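Local coordinates for protein glycosyl hydrolase (Rhizobium leguminosarum bv. trifolii, PDB 5NDX) that probably hydrolyses O-glycosidic bonds as a family 39 glycoside hydrolase, being the bacterial orthologue of human alpha-L-iduronidase, at residues Asp106-Asp111 and Gly155-Thr160; Arg552-Ala557 and Tyr567-Ser572. The protein carries 2 engineered substitutions. One frame throughout, in Å; residues are numbered along the deposited sequence.

Contact 1 of 2, residues Asp106-Asp111 and Gly155-Thr160; sequences DYEDMD and GIKGYT
In the TIM barrel, the turn that leads into helix 110-131 rests on the first turns of helix 155-171, with Y107 and E108 meeting G158 and K157. The nearest CA atoms, of Y107 and G158, are 4.4 Å apart, and CB of Y107 touches the G158 carbonyl, 3.3 Å from O. A CB on G158 would probably crowd Y107 CB, at about 3.5 Å, so a glycine suits this close approach. With CG of Y107 anti to its carbonyl carbon (chi1 -78°), the ring turns away from the helix and meets Y154 edge to face, while Y107 O accepts a bond from N161 ND2. E108 CG lies 4.1 Å from G158 N, and E108 OE1 3.9 Å from K157 CB; these two side chains cross nearly at right angles, and the bent lysine chain takes NZ away from the glutamate. Within the turn, D106 OD1 takes E108 N at 3.2 Å, from above the carboxylate plane, in an Asx turn that overlaps the type I turn D106-D109; D109 OD1 then N-caps the helix through D111 N at 2.9 Å. Following adjacent parallel strands 91-95 and 140-142, these are neighbouring outer helices of a (beta/alpha)8 barrel.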
loop_
_atom_site.group_PDB
_atom_site.type_symbol
_atom_site.label_atom_id
_atom_site.label_comp_id
_atom_site.label_asym_id
_atom_site.label_seq_id
_atom_site.Cartn_x
_atom_site.Cartn_y
_atom_site.Cartn_z
ATOM N N ASP A 106 -22.205 14.760 22.380
ATOM C CA ASP A 106 -21.562 15.413 23.518
ATOM C C ASP A 106 -20.709 14.430 24.312
ATOM O O ASP A 106 -21.234 13.631 25.094
ATOM C CB ASP A 106 -22.619 16.054 24.447
ATOM C CG ASP A 106 -22.004 16.910 25.569
ATOM O OD1 ASP A 106 -20.791 17.243 25.521
ATOM O OD2 ASP A 106 -22.771 17.268 26.496
ATOM N N TYR A 107 -19.390 14.520 24.140
ATOM C CA TYR A 107 -18.469 13.578 24.807
ATOM C C TYR A 107 -18.117 13.985 26.236
ATOM O O TYR A 107 -17.392 13.266 26.917
ATOM C CB TYR A 107 -17.216 13.317 23.936
ATOM C CG TYR A 107 -17.501 12.342 22.804
ATOM C CD1 TYR A 107 -17.565 10.971 23.044
ATOM C CD2 TYR A 107 -17.739 12.787 21.504
ATOM C CE1 TYR A 107 -17.844 10.077 22.025
ATOM C CE2 TYR A 107 -18.004 11.894 20.475
ATOM C CZ TYR A 107 -18.058 10.541 20.750
ATOM O OH TYR A 107 -18.329 9.642 19.758
ATOM N N GLU A 108 -18.667 15.113 26.696
ATOM C CA GLU A 108 -18.620 15.502 28.112
ATOM C C GLU A 108 -19.793 14.940 28.898
ATOM O O GLU A 108 -19.726 14.840 30.114
ATOM C CB GLU A 108 -18.565 17.009 28.242
ATOM C CG GLU A 108 -17.397 17.577 27.457
ATOM C CD GLU A 108 -17.025 18.972 27.883
ATOM O OE1 GLU A 108 -16.593 19.112 29.038
ATOM O OE2 GLU A 108 -17.135 19.908 27.061
ATOM N N ASP A 109 -20.855 14.554 28.197
ATOM C CA ASP A 109 -21.951 13.838 28.805
ATOM C C ASP A 109 -21.509 12.402 29.080
ATOM O O ASP A 109 -21.378 11.612 28.155
ATOM C CB ASP A 109 -23.153 13.883 27.858
ATOM C CG ASP A 109 -24.360 13.134 28.383
ATOM O OD1 ASP A 109 -24.230 12.182 29.177
ATOM O OD2 ASP A 109 -25.468 13.491 27.950
ATOM N N MET A 110 -21.336 12.056 30.349
ATOM C CA MET A 110 -20.826 10.743 30.727
ATOM C C MET A 110 -21.718 9.529 30.393
ATOM O O MET A 110 -21.228 8.384 30.400
ATOM C CB MET A 110 -20.440 10.717 32.218
ATOM C CG MET A 110 -19.213 11.564 32.532
ATOM S SD MET A 110 -17.669 11.003 31.752
ATOM C CE MET A 110 -17.478 9.396 32.528
ATOM N N ASP A 111 -23.007 9.744 30.121
ATOM C CA ASP A 111 -23.833 8.631 29.632
ATOM C C ASP A 111 -23.493 8.282 28.185
ATOM O O ASP A 111 -23.534 7.124 27.805
ATOM C CB ASP A 111 -25.325 8.916 29.763
ATOM C CG ASP A 111 -25.810 8.853 31.211
ATOM O OD1 ASP A 111 -25.381 7.967 31.992
ATOM O OD2 ASP A 111 -26.624 9.716 31.559
ATOM N N GLY A 155 -14.420 19.427 22.185
ATOM C CA GLY A 155 -13.354 20.086 22.945
ATOM C C GLY A 155 -12.269 19.109 23.363
ATOM O O GLY A 155 -12.369 17.897 23.110
ATOM N N ILE A 156 -11.235 19.647 24.007
ATOM C CA ILE A 156 -10.127 18.856 24.522
ATOM C C ILE A 156 -10.649 17.808 25.500
ATOM O O ILE A 156 -10.215 16.663 25.457
ATOM C CB ILE A 156 -9.068 19.706 25.273
ATOM C CG1 ILE A 156 -8.492 20.829 24.387
ATOM C CG2 ILE A 156 -7.941 18.825 25.817
ATOM C CD1 ILE A 156 -8.020 20.404 23.022
ATOM N N LYS A 157 -11.574 18.198 26.364
ATOM C CA LYS A 157 -12.055 17.306 27.411
ATOM C C LYS A 157 -12.908 16.198 26.810
ATOM O O LYS A 157 -12.776 15.059 27.201
ATOM C CB LYS A 157 -12.869 18.056 28.488
ATOM C CG LYS A 157 -12.588 17.591 29.919
ATOM C CD LYS A 157 -11.426 18.385 30.552
ATOM C CE LYS A 157 -11.294 18.177 32.067
ATOM N NZ LYS A 157 -10.756 16.822 32.395
ATOM N N GLY A 158 -13.799 16.565 25.887
ATOM C CA GLY A 158 -14.576 15.601 25.106
ATOM C C GLY A 158 -13.676 14.536 24.461
ATOM O O GLY A 158 -13.948 13.351 24.604
ATOM N N TYR A 159 -12.590 14.997 23.828
ATOM C CA TYR A 159 -11.617 14.156 23.119
ATOM C C TYR A 159 -10.965 13.172 24.064
ATOM O O TYR A 159 -10.916 11.978 23.800
ATOM C CB TYR A 159 -10.521 14.987 22.417
ATOM C CG TYR A 159 -9.674 14.115 21.494
ATOM C CD1 TYR A 159 -10.153 13.730 20.240
ATOM C CD2 TYR A 159 -8.447 13.595 21.906
ATOM C CE1 TYR A 159 -9.420 12.884 19.413
ATOM C CE2 TYR A 159 -7.707 12.760 21.071
ATOM C CZ TYR A 159 -8.209 12.408 19.835
ATOM O OH TYR A 159 -7.511 11.590 19.010
ATOM N N THR A 160 -10.512 13.697 25.186
ATOM C CA THR A 160 -9.822 12.920 26.185
ATOM C C THR A 160 -10.751 11.875 26.854
ATOM O O THR A 160 -10.320 10.774 27.204
ATOM C CB THR A 160 -9.105 13.916 27.132
ATOM O OG1 THR A 160 -7.820 13.421 27.470
ATOM C CG2 THR A 160 -9.898 14.249 28.367
#

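Contact 2 of 2, residues Arg552-Ala557 and Tyr567-Ser572; sequences RMLFWA and YDVLVS
W556 and Y567 meet in the core between two facing sheets, where the axes of segments 552-557 and 567-572 come no nearer than 10.6 Å and side chains instead of backbone bonds join the strands. The indole turns its edge to the phenol face in a T-shaped pair: the five-membered ring and the Y567 ring have centroids 4.8 Å apart and planes at 73°. NE1 of W556 sits over that face, displaced toward the rim and 3.5 Å from Y567 CD1. The indole reaches this place because CG of W556 lies between the backbone N and the carbonyl carbon (chi1 65°). Its six-membered ring continues along the neighbouring strand, CZ2 3.6 Å from Y567 CB and CH2 4.0 Å from V569 CG2. The other V569 methyl, CG1, anti to the backbone N (chi1 176°), reaches L554 CD2 tip to tip at 3.6 Å. One valine thus serves both partners, a branch for each. V604 also touches the indole, while R89 from the barrel side and T589 bond to W556 O. With W556 replaced by an alanine, the Y567 face is likely to lose its edge partner and a gap to open beside V569 CG2. A three-stranded sheet packed on a four-stranded one, with a buried tryptophan bridging them, is consistent with the core of a fibronectin type III-like beta sandwich.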
loop_
_atom_site.group_PDB
_atom_site.type_symbol
_atom_site.label_atom_id
_atom_site.label_comp_id
_atom_site.label_asym_id
_atom_site.label_seq_id
_atom_site.Cartn_x
_atom_site.Cartn_y
_atom_site.Cartn_z
ATOM N N ARG A 552 -13.688 -10.939 -16.178
ATOM C CA ARG A 552 -13.505 -11.782 -14.972
ATOM C C ARG A 552 -12.281 -11.353 -14.183
ATOM O O ARG A 552 -11.197 -11.317 -14.730
ATOM C CB ARG A 552 -13.330 -13.229 -15.402
ATOM C CG ARG A 552 -14.500 -13.796 -16.219
ATOM C CD ARG A 552 -15.778 -13.933 -15.387
ATOM N NE ARG A 552 -16.903 -14.460 -16.187
ATOM C CZ ARG A 552 -17.731 -13.743 -16.957
ATOM N NH1 ARG A 552 -17.641 -12.421 -17.076
ATOM N NH2 ARG A 552 -18.674 -14.355 -17.625
ATOM N N MET A 553 -12.450 -11.020 -12.919
ATOM C CA MET A 553 -11.361 -10.756 -12.027
ATOM C C MET A 553 -10.973 -12.048 -11.323
ATOM O O MET A 553 -11.838 -12.686 -10.719
ATOM C CB MET A 553 -11.771 -9.728 -10.992
ATOM C CG MET A 553 -10.651 -9.291 -10.079
ATOM S SD MET A 553 -9.438 -8.385 -11.091
ATOM C CE MET A 553 -8.027 -8.471 -10.018
ATOM N N LEU A 554 -9.687 -12.402 -11.407
ATOM C CA LEU A 554 -9.104 -13.550 -10.727
ATOM C C LEU A 554 -8.276 -13.060 -9.540
ATOM O O LEU A 554 -7.539 -12.032 -9.644
ATOM C CB LEU A 554 -8.209 -14.339 -11.681
ATOM C CG LEU A 554 -8.825 -15.277 -12.714
ATOM C CD1 LEU A 554 -9.752 -14.519 -13.645
ATOM C CD2 LEU A 554 -7.759 -15.987 -13.550
ATOM N N PHE A 555 -8.362 -13.789 -8.437
ATOM C CA PHE A 555 -7.604 -13.529 -7.197
ATOM C C PHE A 555 -7.169 -14.894 -6.673
ATOM O O PHE A 555 -7.945 -15.828 -6.736
ATOM C CB PHE A 555 -8.506 -12.831 -6.171
ATOM C CG PHE A 555 -7.841 -12.552 -4.854
ATOM C CD1 PHE A 555 -6.727 -11.673 -4.775
ATOM C CD2 PHE A 555 -8.351 -13.113 -3.646
ATOM C CE1 PHE A 555 -6.145 -11.348 -3.532
ATOM C CE2 PHE A 555 -7.750 -12.826 -2.404
ATOM C CZ PHE A 555 -6.641 -11.932 -2.342
ATOM N N TRP A 556 -5.940 -15.005 -6.178
ATOM C CA TRP A 556 -5.400 -16.257 -5.681
ATOM C C TRP A 556 -4.351 -15.964 -4.638
ATOM O O TRP A 556 -4.152 -14.803 -4.288
ATOM C CB TRP A 556 -4.875 -17.122 -6.832
ATOM C CG TRP A 556 -3.736 -16.605 -7.587
ATOM C CD1 TRP A 556 -2.428 -16.853 -7.369
ATOM C CD2 TRP A 556 -3.807 -15.797 -8.759
ATOM N NE1 TRP A 556 -1.669 -16.233 -8.321
ATOM C CE2 TRP A 556 -2.489 -15.577 -9.190
ATOM C CE3 TRP A 556 -4.860 -15.207 -9.464
ATOM C CZ2 TRP A 556 -2.180 -14.773 -10.288
ATOM C CZ3 TRP A 556 -4.553 -14.448 -10.615
ATOM C CH2 TRP A 556 -3.208 -14.239 -10.997
ATOM N N ALA A 557 -3.686 -16.991 -4.128
ATOM C CA ALA A 557 -2.635 -16.848 -3.131
ATOM C C ALA A 557 -1.417 -17.566 -3.650
ATOM O O ALA A 557 -1.545 -18.511 -4.419
ATOM C CB ALA A 557 -3.101 -17.480 -1.776
ATOM N N TYR A 567 3.433 -15.219 -12.194
ATOM C CA TYR A 567 2.249 -16.033 -12.527
ATOM C C TYR A 567 1.834 -15.789 -13.972
ATOM O O TYR A 567 1.975 -14.664 -14.517
ATOM C CB TYR A 567 1.084 -15.767 -11.558
ATOM C CG TYR A 567 1.463 -16.002 -10.136
ATOM C CD1 TYR A 567 1.421 -17.280 -9.571
ATOM C CD2 TYR A 567 1.981 -14.978 -9.365
ATOM C CE1 TYR A 567 1.852 -17.495 -8.251
ATOM C CE2 TYR A 567 2.404 -15.185 -8.053
ATOM C CZ TYR A 567 2.325 -16.461 -7.486
ATOM O OH TYR A 567 2.770 -16.633 -6.180
ATOM N N ASP A 568 1.385 -16.864 -14.604
ATOM C CA ASP A 568 0.665 -16.818 -15.871
ATOM C C ASP A 568 -0.766 -17.244 -15.600
ATOM O O ASP A 568 -1.035 -18.066 -14.713
ATOM C CB ASP A 568 1.263 -17.833 -16.821
ATOM C CG ASP A 568 2.698 -17.492 -17.220
ATOM O OD1 ASP A 568 3.093 -16.301 -17.228
ATOM O OD2 ASP A 568 3.430 -18.449 -17.504
ATOM N N VAL A 569 -1.666 -16.680 -16.376
ATOM C CA VAL A 569 -3.057 -17.030 -16.361
ATOM C C VAL A 569 -3.355 -17.650 -17.692
ATOM O O VAL A 569 -3.006 -17.078 -18.737
ATOM C CB VAL A 569 -3.956 -15.819 -16.158
ATOM C CG1 VAL A 569 -5.416 -16.242 -16.245
ATOM C CG2 VAL A 569 -3.686 -15.195 -14.810
ATOM N N LEU A 570 -3.980 -18.821 -17.652
ATOM C CA LEU A 570 -4.376 -19.539 -18.858
ATOM C C LEU A 570 -5.873 -19.798 -18.913
ATOM O O LEU A 570 -6.574 -19.759 -17.911
ATOM C CB LEU A 570 -3.647 -20.859 -18.956
ATOM C CG LEU A 570 -2.130 -20.774 -18.953
ATOM C CD1 LEU A 570 -1.639 -21.048 -17.570
ATOM C CD2 LEU A 570 -1.559 -21.847 -19.864
ATOM N N VAL A 571 -6.332 -20.100 -20.109
ATOM C CA VAL A 571 -7.720 -20.294 -20.387
ATOM C C VAL A 571 -7.891 -21.513 -21.273
ATOM O O VAL A 571 -7.141 -21.713 -22.235
ATOM C CB VAL A 571 -8.308 -19.053 -21.049
ATOM C CG1 VAL A 571 -9.416 -19.390 -22.052
ATOM C CG2 VAL A 571 -8.842 -18.135 -19.965
ATOM N N SER A 572 -8.882 -22.313 -20.905
ATOM C CA SER A 572 -9.348 -23.452 -21.675
ATOM C C SER A 572 -10.800 -23.192 -22.076
ATOM O O SER A 572 -11.597 -22.597 -21.323
ATOM C CB SER A 572 -9.263 -24.740 -20.839
ATOM O OG SER A 572 -10.047 -25.772 -21.419
#

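How the contacts relate
The two contacts belong to different domains and lie on opposite sides of the chain's centre, about 34 Å (contact 1) and 22 Å (contact 2) from it. Their centres are about 51 Å apart and their nearest atoms about 32 Å, so they do not touch. Neither lines the pockets where the methylumbelliferyl glycoside ligand is seen, but contact 1 joins regions that follow barrel strands 91-95 and 140-142, which carry the pocket residues F93 and Y140. Q146, an engineered residue at the predicted proton-donor position, precedes helix 155-171. Contact 2 forms part of the core of the C-terminal sandwich, whose strand 549-557 also packs against the barrel through helix 36-45 and R89.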